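Local atomic coordinates of CoA-binding domain-containing protein (Thermus thermophilus, PDB entry 1IUK), a protein that probably binds coenzyme A through a Rossmann-like domain, although its cellular function remains unknown. Residues A[65-70]-A[91-96]; A[71-76]-A[124-129]; A[108-113]-A[118-123]. One frame throughout, in Å; residues are numbered along the deposited sequence.

Overall arrangement
The three contacts sample one Rossmann-like domain, from its central strand to its surface. Contact 2 is the buried one: strand 73-76, in the middle of the five-stranded parallel sheet, receives a leucine from helix 126-134. Contact 1 lies at the surface, where the loop ahead of that strand meets the end of helix 87-93, and contact 3, partly buried, pairs helix 107-115 with edge strand 120-122. Contact 1 is purely apolar, contact 2 sets a methyl group against a carboxylate, and contact 3 adds a backbone hydrogen bond. Contacts 1 and 2 share a seam where G96 probably bonds to V71; contacts 1 and 3 meet through L91 and L113.

Contact 1. Residues A[65-70]-A[91-96]; sequences LDLKEP and LALRPG
L65 turns its CG anti to its own carbonyl carbon (chi1 -58°), which carries CD1 over to A92, while L93 has CG anti to the backbone N (chi1 169°), a torsion that places its CD1 beside L67. The first pairing is the closer: L65 CD1 rests 3.6 Å from A92 CB, and the same methyl lies 4.1 Å from L93 N at the end of the helix. L67 CD1 and L93 CD1 meet methyl to methyl at a looser 4.3 Å. No hydrogen bond spans the two segments, and L65 and A92 are exposed. L93 is the bridge to the interior, since its CD1 also packs against CG2 of V71. Helix 87-93 belongs to the beta-alpha-beta crossover that takes the chain from strand 73-76 to the adjacent parallel strand 98-100, a unit expected of a Rossmann-like CoA-binding domain. The loop 65-70 leads into the first strand of this unit, and residues 94-96 lead into the second. R94 makes the exit from the helix with a positive phi of 49°, and its NH2 is bonded to the carbonyl of A116. Two residues on, the backbone N of G96 makes a probable hydrogen bond with the carbonyl of V71, and the ring of P95 packs against L74. L67 also touches the sheet, at A17, L44 and V46, whereas P70 O accepts a bond from the hydroxyl of T15.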
ATOM      1  N   LEU A  65      -9.211  -1.343   9.142  1.00 22.49           N
ATOM      2  CA  LEU A  65      -9.353  -1.428  10.590  1.00 23.07           C
ATOM      3  C   LEU A  65      -9.425  -2.865  11.082  1.00 22.84           C
ATOM      4  O   LEU A  65      -9.386  -3.114  12.284  1.00 22.24           O
ATOM      5  CB  LEU A  65     -10.598  -0.660  11.043  1.00 29.25           C
ATOM      6  CG  LEU A  65     -10.681   0.835  10.697  1.00 29.19           C
ATOM      7  CD1 LEU A  65      -9.355   1.511  10.977  1.00 31.61           C
ATOM      8  CD2 LEU A  65     -11.070   0.995   9.232  1.00 33.02           C
ATOM      9  N   ASP A  66      -9.532  -3.817  10.159  1.00 21.48           N
ATOM     10  CA  ASP A  66      -9.576  -5.226  10.541  1.00 21.01           C
ATOM     11  C   ASP A  66      -8.154  -5.759  10.744  1.00 21.69           C
ATOM     12  O   ASP A  66      -7.964  -6.826  11.320  1.00 22.80           O
ATOM     13  CB  ASP A  66     -10.263  -6.062   9.461  1.00 23.59           C
ATOM     14  CG  ASP A  66     -11.777  -5.936   9.477  1.00 29.39           C
ATOM     15  OD1 ASP A  66     -12.365  -5.960   8.373  1.00 28.39           O
ATOM     16  OD2 ASP A  66     -12.376  -5.826  10.576  1.00 31.00           O
ATOM     17  N   LEU A  67      -7.158  -5.022  10.263  1.00 21.37           N
ATOM     18  CA  LEU A  67      -5.769  -5.445  10.400  1.00 20.95           C
ATOM     19  C   LEU A  67      -5.438  -5.473  11.878  1.00 27.46           C
ATOM     20  O   LEU A  67      -5.844  -4.588  12.636  1.00 28.70           O
ATOM     21  CB  LEU A  67      -4.832  -4.486   9.654  1.00 18.42           C
ATOM     22  CG  LEU A  67      -4.906  -4.575   8.120  1.00 17.85           C
ATOM     23  CD1 LEU A  67      -3.933  -3.605   7.447  1.00 14.45           C
ATOM     24  CD2 LEU A  67      -4.604  -6.001   7.718  1.00 19.54           C
ATOM     25  N   LYS A  68      -4.690  -6.486  12.289  1.00 29.50           N
ATOM     26  CA  LYS A  68      -4.349  -6.638  13.694  1.00 34.01           C
ATOM     27  C   LYS A  68      -2.915  -6.239  14.054  1.00 31.92           C
ATOM     28  O   LYS A  68      -2.394  -6.660  15.090  1.00 32.56           O
ATOM     29  CB  LYS A  68      -4.632  -8.087  14.132  1.00 38.15           C
ATOM     30  CG  LYS A  68      -6.125  -8.453  14.197  1.00 41.59           C
ATOM     31  CD  LYS A  68      -6.911  -7.464  15.079  1.00 46.67           C
ATOM     32  CE  LYS A  68      -8.312  -7.981  15.423  1.00 49.07           C
ATOM     33  NZ  LYS A  68      -9.378  -6.953  15.208  1.00 49.36           N
ATOM     34  N   GLU A  69      -2.286  -5.420  13.214  1.00 28.04           N
ATOM     35  CA  GLU A  69      -0.924  -4.969  13.481  1.00 25.87           C
ATOM     36  C   GLU A  69      -0.605  -3.675  12.736  1.00 22.15           C
ATOM     37  O   GLU A  69      -1.243  -3.356  11.737  1.00 22.95           O
ATOM     38  CB  GLU A  69       0.076  -6.065  13.104  1.00 30.02           C
ATOM     39  CG  GLU A  69       0.422  -6.137  11.630  1.00 37.30           C
ATOM     40  CD  GLU A  69       1.584  -7.069  11.358  1.00 40.50           C
ATOM     41  OE1 GLU A  69       2.716  -6.771  11.804  1.00 43.22           O
ATOM     42  OE2 GLU A  69       1.366  -8.102  10.697  1.00 44.29           O
ATOM     43  N   PRO A  70       0.378  -2.901  13.228  1.00 19.82           N
ATOM     44  CA  PRO A  70       0.764  -1.636  12.596  1.00 18.45           C
ATOM     45  C   PRO A  70       1.199  -1.829  11.162  1.00 18.71           C
ATOM     46  O   PRO A  70       1.778  -2.854  10.826  1.00 20.16           O
ATOM     47  CB  PRO A  70       1.894  -1.119  13.475  1.00 19.45           C
ATOM     48  CG  PRO A  70       1.668  -1.799  14.783  1.00 18.99           C
ATOM     49  CD  PRO A  70       1.182  -3.164  14.431  1.00 19.26           C
ATOM     50  N   LEU A  91      -6.979   7.324   7.660  1.00 20.60           N
ATOM     51  CA  LEU A  91      -6.550   8.194   8.748  1.00 17.68           C
ATOM     52  C   LEU A  91      -6.585   7.475  10.091  1.00 17.30           C
ATOM     53  O   LEU A  91      -5.745   7.721  10.948  1.00 18.25           O
ATOM     54  CB  LEU A  91      -7.427   9.442   8.782  1.00 18.13           C
ATOM     55  CG  LEU A  91      -7.222  10.372   7.577  1.00 17.02           C
ATOM     56  CD1 LEU A  91      -8.310  11.431   7.571  1.00 18.09           C
ATOM     57  CD2 LEU A  91      -5.843  11.020   7.633  1.00 17.94           C
ATOM     58  N   ALA A  92      -7.542   6.568  10.269  1.00 16.73           N
ATOM     59  CA  ALA A  92      -7.665   5.816  11.518  1.00 18.82           C
ATOM     60  C   ALA A  92      -6.529   4.816  11.712  1.00 21.54           C
ATOM     61  O   ALA A  92      -6.004   4.654  12.816  1.00 19.88           O
ATOM     62  CB  ALA A  92      -8.989   5.086  11.548  1.00 20.14           C
ATOM     63  N   LEU A  93      -6.165   4.133  10.631  1.00 21.38           N
ATOM     64  CA  LEU A  93      -5.091   3.153  10.682  1.00 19.03           C
ATOM     65  C   LEU A  93      -3.753   3.853  10.889  1.00 20.10           C
ATOM     66  O   LEU A  93      -2.863   3.322  11.565  1.00 19.67           O
ATOM     67  CB  LEU A  93      -5.048   2.358   9.373  1.00 21.83           C
ATOM     68  CG  LEU A  93      -3.828   1.461   9.115  1.00 20.55           C
ATOM     69  CD1 LEU A  93      -4.068   0.090   9.729  1.00 20.01           C
ATOM     70  CD2 LEU A  93      -3.586   1.345   7.611  1.00 17.86           C
ATOM     71  N   ARG A  94      -3.635   5.052  10.312  1.00 16.72           N
ATOM     72  CA  ARG A  94      -2.418   5.852  10.367  1.00 18.15           C
ATOM     73  C   ARG A  94      -1.173   5.024   9.988  1.00 18.58           C
ATOM     74  O   ARG A  94      -0.307   4.751  10.830  1.00 16.14           O
ATOM     75  CB  ARG A  94      -2.234   6.483  11.753  1.00 19.48           C
ATOM     76  CG  ARG A  94      -2.030   7.999  11.686  1.00 26.15           C
ATOM     77  CD  ARG A  94      -1.668   8.626  13.048  1.00 26.36           C
ATOM     78  NE  ARG A  94      -0.613   9.639  12.928  1.00 22.85           N
ATOM     79  CZ  ARG A  94      -0.723  10.761  12.219  1.00 22.21           C
ATOM     80  NH1 ARG A  94      -1.840  11.033  11.558  1.00 25.51           N
ATOM     81  NH2 ARG A  94       0.292  11.612  12.158  1.00 24.57           N
ATOM     82  N   PRO A  95      -1.065   4.626   8.705  1.00 16.31           N
ATOM     83  CA  PRO A  95       0.090   3.835   8.271  1.00 16.14           C
ATOM     84  C   PRO A  95       1.288   4.773   8.270  1.00 16.24           C
ATOM     85  O   PRO A  95       1.109   5.993   8.219  1.00 15.40           O
ATOM     86  CB  PRO A  95      -0.295   3.398   6.859  1.00 11.76           C
ATOM     87  CG  PRO A  95      -1.132   4.510   6.369  1.00 14.04           C
ATOM     88  CD  PRO A  95      -1.954   4.929   7.572  1.00 13.68           C
ATOM     89  N   GLY A  96       2.498   4.214   8.322  1.00 14.55           N
ATOM     90  CA  GLY A  96       3.689   5.042   8.332  1.00 12.27           C
ATOM     91  C   GLY A  96       3.904   5.815   7.047  1.00 12.53           C
ATOM     92  O   GLY A  96       4.519   6.881   7.044  1.00 12.33           O
TER

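Contact 2. Residues A[71-76]-A[124-129]; sequences VDILDV and RCLMVE
L126 meets D75 at the heart of the domain, where the start of helix 126-134 faces strand 73-76. R124 comes first along the segment: its NH1 forms a salt bridge with E129 OE2 at 3.4 Å, and its carbonyl accepts a bond from the indole of W99. C125 holds the N-cap position, and C125 O receives E129 N at 2.9 Å in the opening turn. L126 then points at strand 73-76, its CG anti to the backbone N (chi1 -173°). L126 CD2 sits squarely over the flat face of the carboxylate, 3.7 Å from D75 CG, and more loosely touches I73 CG2 at 4.2 Å. The polar end of D75 is engaged elsewhere, OD1 being hydrogen-bonded to Q101 NE2. Were D75 replaced by an alanine, the Q101 amide would probably lose this acceptor and a gap would open beside the L126 methyl. Beyond L126, M127 leads away to Y31 and Y35 of helix 28-38, whose V32 also touches D75. The contact is thus a helix laid against the middle strand of a parallel sheet that is flanked by helices, as in Rossmann-like CoA-binding domains.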
ATOM      1  N   VAL A  71       0.919  -0.834  10.329  1.00 18.17           N
ATOM      2  CA  VAL A  71       1.250  -0.883   8.911  1.00 15.39           C
ATOM      3  C   VAL A  71       2.311   0.149   8.593  1.00 16.92           C
ATOM      4  O   VAL A  71       2.125   1.345   8.826  1.00 17.32           O
ATOM      5  CB  VAL A  71      -0.008  -0.615   8.066  1.00 15.40           C
ATOM      6  CG1 VAL A  71       0.367  -0.351   6.618  1.00 15.55           C
ATOM      7  CG2 VAL A  71      -0.962  -1.798   8.193  1.00 14.83           C
ATOM      8  N   ASP A  72       3.439  -0.317   8.065  1.00 17.00           N
ATOM      9  CA  ASP A  72       4.544   0.571   7.720  1.00 15.44           C
ATOM     10  C   ASP A  72       4.292   1.267   6.405  1.00 12.26           C
ATOM     11  O   ASP A  72       4.600   2.444   6.251  1.00 14.37           O
ATOM     12  CB  ASP A  72       5.855  -0.219   7.656  1.00 14.45           C
ATOM     13  CG  ASP A  72       6.282  -0.744   9.019  1.00 17.54           C
ATOM     14  OD1 ASP A  72       6.526  -1.953   9.147  1.00 17.26           O
ATOM     15  OD2 ASP A  72       6.367   0.055   9.971  1.00 22.64           O
ATOM     16  N   ILE A  73       3.721   0.531   5.453  1.00 13.59           N
ATOM     17  CA  ILE A  73       3.416   1.078   4.135  1.00 11.76           C
ATOM     18  C   ILE A  73       2.033   0.638   3.685  1.00 11.60           C
ATOM     19  O   ILE A  73       1.695  -0.546   3.770  1.00  9.46           O
ATOM     20  CB  ILE A  73       4.420   0.583   3.060  1.00 10.47           C
ATOM     21  CG1 ILE A  73       5.848   0.963   3.471  1.00 11.65           C
ATOM     22  CG2 ILE A  73       4.054   1.175   1.686  1.00  8.58           C
ATOM     23  CD1 ILE A  73       6.904   0.555   2.463  1.00 14.65           C
ATOM     24  N   LEU A  74       1.225   1.594   3.234  1.00 11.36           N
ATOM     25  CA  LEU A  74      -0.095   1.258   2.714  1.00 12.61           C
ATOM     26  C   LEU A  74       0.035   1.425   1.198  1.00 10.62           C
ATOM     27  O   LEU A  74       0.113   2.548   0.694  1.00 11.73           O
ATOM     28  CB  LEU A  74      -1.185   2.194   3.261  1.00 11.87           C
ATOM     29  CG  LEU A  74      -2.589   1.892   2.708  1.00 11.84           C
ATOM     30  CD1 LEU A  74      -3.075   0.562   3.240  1.00  9.80           C
ATOM     31  CD2 LEU A  74      -3.550   3.004   3.079  1.00 13.25           C
ATOM     32  N   ASP A  75       0.112   0.300   0.483  1.00 13.15           N
ATOM     33  CA  ASP A  75       0.240   0.301  -0.982  1.00 10.34           C
ATOM     34  C   ASP A  75      -1.188   0.310  -1.514  1.00 10.38           C
ATOM     35  O   ASP A  75      -1.909  -0.678  -1.387  1.00 11.47           O
ATOM     36  CB  ASP A  75       0.971  -0.969  -1.424  1.00 12.46           C
ATOM     37  CG  ASP A  75       1.555  -0.870  -2.826  1.00 12.54           C
ATOM     38  OD1 ASP A  75       1.664   0.240  -3.396  1.00 11.76           O
ATOM     39  OD2 ASP A  75       1.921  -1.941  -3.354  1.00 16.84           O
ATOM     40  N   VAL A  76      -1.577   1.443  -2.091  1.00 11.48           N
ATOM     41  CA  VAL A  76      -2.926   1.658  -2.589  1.00 12.29           C
ATOM     42  C   VAL A  76      -3.124   1.439  -4.081  1.00 11.28           C
ATOM     43  O   VAL A  76      -2.519   2.119  -4.914  1.00 11.92           O
ATOM     44  CB  VAL A  76      -3.402   3.102  -2.235  1.00 13.78           C
ATOM     45  CG1 VAL A  76      -4.876   3.281  -2.590  1.00 14.22           C
ATOM     46  CG2 VAL A  76      -3.184   3.370  -0.745  1.00 13.67           C
ATOM     47  N   ARG A 124       3.472   5.985  -8.552  1.00 26.09           N
ATOM     48  CA  ARG A 124       4.717   5.244  -8.737  1.00 25.97           C
ATOM     49  C   ARG A 124       4.407   3.781  -8.457  1.00 22.56           C
ATOM     50  O   ARG A 124       3.522   3.472  -7.667  1.00 22.71           O
ATOM     51  CB  ARG A 124       5.798   5.735  -7.771  1.00 25.98           C
ATOM     52  CG  ARG A 124       6.457   7.032  -8.188  1.00 29.99           C
ATOM     53  CD  ARG A 124       7.904   7.089  -7.722  1.00 39.73           C
ATOM     54  NE  ARG A 124       8.057   7.751  -6.424  1.00 47.42           N
ATOM     55  CZ  ARG A 124       9.219   8.166  -5.913  1.00 52.05           C
ATOM     56  NH1 ARG A 124      10.355   7.994  -6.584  1.00 53.71           N
ATOM     57  NH2 ARG A 124       9.248   8.765  -4.727  1.00 53.29           N
ATOM     58  N   CYS A 125       5.114   2.879  -9.128  1.00 22.50           N
ATOM     59  CA  CYS A 125       4.910   1.458  -8.902  1.00 21.48           C
ATOM     60  C   CYS A 125       5.913   1.047  -7.834  1.00 20.18           C
ATOM     61  O   CYS A 125       7.121   1.138  -8.049  1.00 20.62           O
ATOM     62  CB  CYS A 125       5.157   0.656 -10.184  1.00 22.42           C
ATOM     63  SG  CYS A 125       4.822  -1.112  -9.991  1.00 26.63           S
ATOM     64  N   LEU A 126       5.412   0.600  -6.686  1.00 17.96           N
ATOM     65  CA  LEU A 126       6.277   0.203  -5.585  1.00 17.60           C
ATOM     66  C   LEU A 126       7.309  -0.870  -5.983  1.00 20.04           C
ATOM     67  O   LEU A 126       8.458  -0.828  -5.526  1.00 19.59           O
ATOM     68  CB  LEU A 126       5.428  -0.280  -4.397  1.00 15.58           C
ATOM     69  CG  LEU A 126       6.153  -0.580  -3.074  1.00 15.53           C
ATOM     70  CD1 LEU A 126       7.204   0.486  -2.780  1.00 12.15           C
ATOM     71  CD2 LEU A 126       5.127  -0.660  -1.945  1.00 11.93           C
ATOM     72  N   MET A 127       6.912  -1.826  -6.821  1.00 19.82           N
ATOM     73  CA  MET A 127       7.846  -2.875  -7.251  1.00 22.59           C
ATOM     74  C   MET A 127       8.994  -2.256  -8.031  1.00 22.23           C
ATOM     75  O   MET A 127      10.173  -2.501  -7.748  1.00 22.30           O
ATOM     76  CB  MET A 127       7.153  -3.897  -8.149  1.00 23.34           C
ATOM     77  CG  MET A 127       8.129  -4.909  -8.773  1.00 24.51           C
ATOM     78  SD  MET A 127       7.232  -6.238  -9.582  1.00 26.99           S
ATOM     79  CE  MET A 127       6.332  -5.265 -10.825  1.00 24.02           C
ATOM     80  N   VAL A 128       8.634  -1.451  -9.022  1.00 22.51           N
ATOM     81  CA  VAL A 128       9.615  -0.792  -9.855  1.00 22.58           C
ATOM     82  C   VAL A 128      10.552   0.037  -8.997  1.00 25.50           C
ATOM     83  O   VAL A 128      11.772  -0.077  -9.119  1.00 25.34           O
ATOM     84  CB  VAL A 128       8.923   0.100 -10.883  1.00 22.99           C
ATOM     85  CG1 VAL A 128       9.908   1.087 -11.472  1.00 24.64           C
ATOM     86  CG2 VAL A 128       8.292  -0.768 -11.963  1.00 19.97           C
ATOM     87  N   GLU A 129       9.980   0.854  -8.115  1.00 24.11           N
ATOM     88  CA  GLU A 129      10.772   1.713  -7.241  1.00 21.72           C
ATOM     89  C   GLU A 129      11.671   0.922  -6.307  1.00 20.34           C
ATOM     90  O   GLU A 129      12.805   1.331  -6.033  1.00 20.79           O
ATOM     91  CB  GLU A 129       9.852   2.621  -6.432  1.00 25.03           C
ATOM     92  CG  GLU A 129       9.256   3.764  -7.253  1.00 30.00           C
ATOM     93  CD  GLU A 129      10.283   4.443  -8.152  1.00 33.24           C
ATOM     94  OE1 GLU A 129      10.041   4.539  -9.374  1.00 33.63           O
ATOM     95  OE2 GLU A 129      11.330   4.882  -7.635  1.00 34.82           O
TER

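Contact 3. Residues A[108-113]-A[118-123]; sequences EFEKAL and IPVVAD
L113 and V120 form the tight part of this contact, and I118 extends it toward the turn between helix and strand. In L113 a chi1 of -74° places CG beside the backbone N, anti to the carbonyl carbon. The L113 and V120 side chains cross at about a right angle. V120 CG2 packs against one flank of L113, 3.5 Å from L113 CD1 and 3.6 Å from L113 CB. The neighbouring branch, L113 CD2, runs obliquely past I118 CD1 at 4.0 Å. The backbones join at the same place: I118 N donates to L113 O over 2.9 Å with a fairly straight N-H...O angle of 159°, the donor standing out of the carbonyl plane. This bond ties the last turn of helix 107-115 to the loop leading into strand 120-122.

Toward the other end the fit slackens. E110, partly exposed and extended beyond CG, brings its OE1 no nearer than 4.0 Å to A122 CB, and E110 CG stays 4.5 Å from V120 CG1. Its carboxylate is occupied elsewhere, OE1 in a salt bridge with R105 and OE2 in a bond from the backbone N of H106, just ahead of the helix. The charged end is thus fastened near its own helix start while its flank brushes the strand.

Helix 108-113 and strand 120-122 run nearly antiparallel, at 158°, as the last two elements of the beta-alpha-beta unit that begins with strand 98-100. L113 and I118 both rest on V98 of that strand, and L113 further touches V90 and L91 of the adjacent helix 87-93.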
ATOM      1  N   GLU A 108      -7.233  16.252  -3.045  1.00 29.56           N
ATOM      2  CA  GLU A 108      -7.835  16.364  -1.730  1.00 29.47           C
ATOM      3  C   GLU A 108      -7.376  15.231  -0.827  1.00 29.04           C
ATOM      4  O   GLU A 108      -6.989  15.459   0.319  1.00 30.37           O
ATOM      5  CB  GLU A 108      -9.367  16.364  -1.824  1.00 32.09           C
ATOM      6  CG  GLU A 108     -10.053  16.003  -0.505  1.00 36.01           C
ATOM      7  CD  GLU A 108     -11.420  16.639  -0.334  1.00 38.96           C
ATOM      8  OE1 GLU A 108     -12.110  16.852  -1.353  1.00 39.34           O
ATOM      9  OE2 GLU A 108     -11.805  16.921   0.824  1.00 39.93           O
ATOM     10  N   PHE A 109      -7.427  14.006  -1.341  1.00 26.85           N
ATOM     11  CA  PHE A 109      -7.020  12.846  -0.558  1.00 23.10           C
ATOM     12  C   PHE A 109      -5.572  12.989  -0.113  1.00 21.35           C
ATOM     13  O   PHE A 109      -5.231  12.695   1.032  1.00 21.37           O
ATOM     14  CB  PHE A 109      -7.189  11.574  -1.395  1.00 22.27           C
ATOM     15  CG  PHE A 109      -6.847  10.311  -0.662  1.00 20.29           C
ATOM     16  CD1 PHE A 109      -7.782   9.699   0.172  1.00 18.25           C
ATOM     17  CD2 PHE A 109      -5.586   9.719  -0.815  1.00 18.37           C
ATOM     18  CE1 PHE A 109      -7.472   8.513   0.849  1.00 19.81           C
ATOM     19  CE2 PHE A 109      -5.268   8.535  -0.141  1.00 11.94           C
ATOM     20  CZ  PHE A 109      -6.210   7.929   0.691  1.00 17.97           C
ATOM     21  N   GLU A 110      -4.724  13.452  -1.024  1.00 21.92           N
ATOM     22  CA  GLU A 110      -3.309  13.619  -0.725  1.00 22.80           C
ATOM     23  C   GLU A 110      -3.087  14.745   0.265  1.00 24.73           C
ATOM     24  O   GLU A 110      -2.246  14.638   1.160  1.00 26.44           O
ATOM     25  CB  GLU A 110      -2.540  13.885  -2.015  1.00 23.01           C
ATOM     26  CG  GLU A 110      -2.505  12.667  -2.946  1.00 25.24           C
ATOM     27  CD  GLU A 110      -1.903  12.981  -4.294  1.00 23.35           C
ATOM     28  OE1 GLU A 110      -0.820  13.603  -4.319  1.00 28.69           O
ATOM     29  OE2 GLU A 110      -2.509  12.618  -5.325  1.00 22.92           O
ATOM     30  N   LYS A 111      -3.850  15.823   0.110  1.00 27.42           N
ATOM     31  CA  LYS A 111      -3.737  16.961   1.009  1.00 27.76           C
ATOM     32  C   LYS A 111      -4.175  16.567   2.412  1.00 26.33           C
ATOM     33  O   LYS A 111      -3.557  16.982   3.387  1.00 27.30           O
ATOM     34  CB  LYS A 111      -4.586  18.136   0.516  1.00 31.41           C
ATOM     35  CG  LYS A 111      -4.525  19.369   1.429  1.00 39.19           C
ATOM     36  CD  LYS A 111      -5.848  20.152   1.431  1.00 42.73           C
ATOM     37  CE  LYS A 111      -5.709  21.511   2.123  1.00 45.48           C
ATOM     38  NZ  LYS A 111      -4.399  22.175   1.823  1.00 45.36           N
ATOM     39  N   ALA A 112      -5.230  15.762   2.519  1.00 23.26           N
ATOM     40  CA  ALA A 112      -5.712  15.338   3.833  1.00 22.70           C
ATOM     41  C   ALA A 112      -4.677  14.505   4.572  1.00 22.60           C
ATOM     42  O   ALA A 112      -4.535  14.610   5.794  1.00 21.57           O
ATOM     43  CB  ALA A 112      -7.009  14.552   3.702  1.00 21.81           C
ATOM     44  N   LEU A 113      -3.953  13.666   3.835  1.00 22.01           N
ATOM     45  CA  LEU A 113      -2.931  12.828   4.457  1.00 20.23           C
ATOM     46  C   LEU A 113      -1.747  13.682   4.918  1.00 19.47           C
ATOM     47  O   LEU A 113      -1.192  13.469   6.005  1.00 15.68           O
ATOM     48  CB  LEU A 113      -2.464  11.743   3.477  1.00 19.85           C
ATOM     49  CG  LEU A 113      -3.440  10.583   3.232  1.00 17.53           C
ATOM     50  CD1 LEU A 113      -2.769   9.577   2.270  1.00 17.69           C
ATOM     51  CD2 LEU A 113      -3.829   9.895   4.544  1.00 16.55           C
ATOM     52  N   ILE A 118       0.997  12.395   7.535  1.00 23.59           N
ATOM     53  CA  ILE A 118       1.281  11.083   6.954  1.00 20.80           C
ATOM     54  C   ILE A 118       1.963  11.229   5.587  1.00 20.30           C
ATOM     55  O   ILE A 118       1.384  11.791   4.652  1.00 20.41           O
ATOM     56  CB  ILE A 118      -0.021  10.257   6.798  1.00 20.65           C
ATOM     57  CG1 ILE A 118      -0.664  10.053   8.173  1.00 21.04           C
ATOM     58  CG2 ILE A 118       0.287   8.897   6.135  1.00 21.72           C
ATOM     59  CD1 ILE A 118      -2.051   9.431   8.143  1.00 20.44           C
ATOM     60  N   PRO A 119       3.212  10.727   5.459  1.00 17.36           N
ATOM     61  CA  PRO A 119       3.958  10.811   4.200  1.00 15.78           C
ATOM     62  C   PRO A 119       3.225  10.112   3.070  1.00 12.82           C
ATOM     63  O   PRO A 119       2.590   9.082   3.274  1.00 14.06           O
ATOM     64  CB  PRO A 119       5.291  10.132   4.510  1.00 15.55           C
ATOM     65  CG  PRO A 119       5.387  10.086   5.981  1.00 18.53           C
ATOM     66  CD  PRO A 119       3.987  10.045   6.509  1.00 17.37           C
ATOM     67  N   VAL A 120       3.318  10.687   1.884  1.00 13.59           N
ATOM     68  CA  VAL A 120       2.675  10.122   0.718  1.00 17.41           C
ATOM     69  C   VAL A 120       3.619  10.080  -0.479  1.00 17.18           C
ATOM     70  O   VAL A 120       4.365  11.028  -0.725  1.00 16.53           O
ATOM     71  CB  VAL A 120       1.436  10.956   0.307  1.00 17.40           C
ATOM     72  CG1 VAL A 120       0.853  10.439  -1.001  1.00 19.12           C
ATOM     73  CG2 VAL A 120       0.393  10.896   1.403  1.00 23.16           C
ATOM     74  N   VAL A 121       3.598   8.962  -1.199  1.00 16.83           N
ATOM     75  CA  VAL A 121       4.361   8.823  -2.439  1.00 17.47           C
ATOM     76  C   VAL A 121       3.227   8.515  -3.418  1.00 14.02           C
ATOM     77  O   VAL A 121       2.406   7.633  -3.160  1.00 15.97           O
ATOM     78  CB  VAL A 121       5.371   7.657  -2.391  1.00 19.35           C
ATOM     79  CG1 VAL A 121       5.978   7.457  -3.774  1.00 20.18           C
ATOM     80  CG2 VAL A 121       6.467   7.958  -1.375  1.00 15.62           C
ATOM     81  N   ALA A 122       3.143   9.257  -4.516  1.00 17.82           N
ATOM     82  CA  ALA A 122       2.038   9.036  -5.447  1.00 20.38           C
ATOM     83  C   ALA A 122       2.424   8.790  -6.898  1.00 22.54           C
ATOM     84  O   ALA A 122       3.441   9.291  -7.384  1.00 22.89           O
ATOM     85  CB  ALA A 122       1.052  10.218  -5.366  1.00 20.03           C
ATOM     86  N   ASP A 123       1.577   8.023  -7.581  1.00 25.16           N
ATOM     87  CA  ASP A 123       1.773   7.677  -8.985  1.00 28.35           C
ATOM     88  C   ASP A 123       3.148   7.041  -9.292  1.00 27.24           C
ATOM     89  O   ASP A 123       3.891   7.500 -10.168  1.00 25.31           O
ATOM     90  CB  ASP A 123       1.545   8.918  -9.863  1.00 27.08           C
ATOM     91  CG  ASP A 123       1.039   8.564 -11.255  1.00 31.85           C
ATOM     92  OD1 ASP A 123       0.619   9.482 -11.992  1.00 35.20           O
ATOM     93  OD2 ASP A 123       1.063   7.366 -11.616  1.00 32.71           O
TER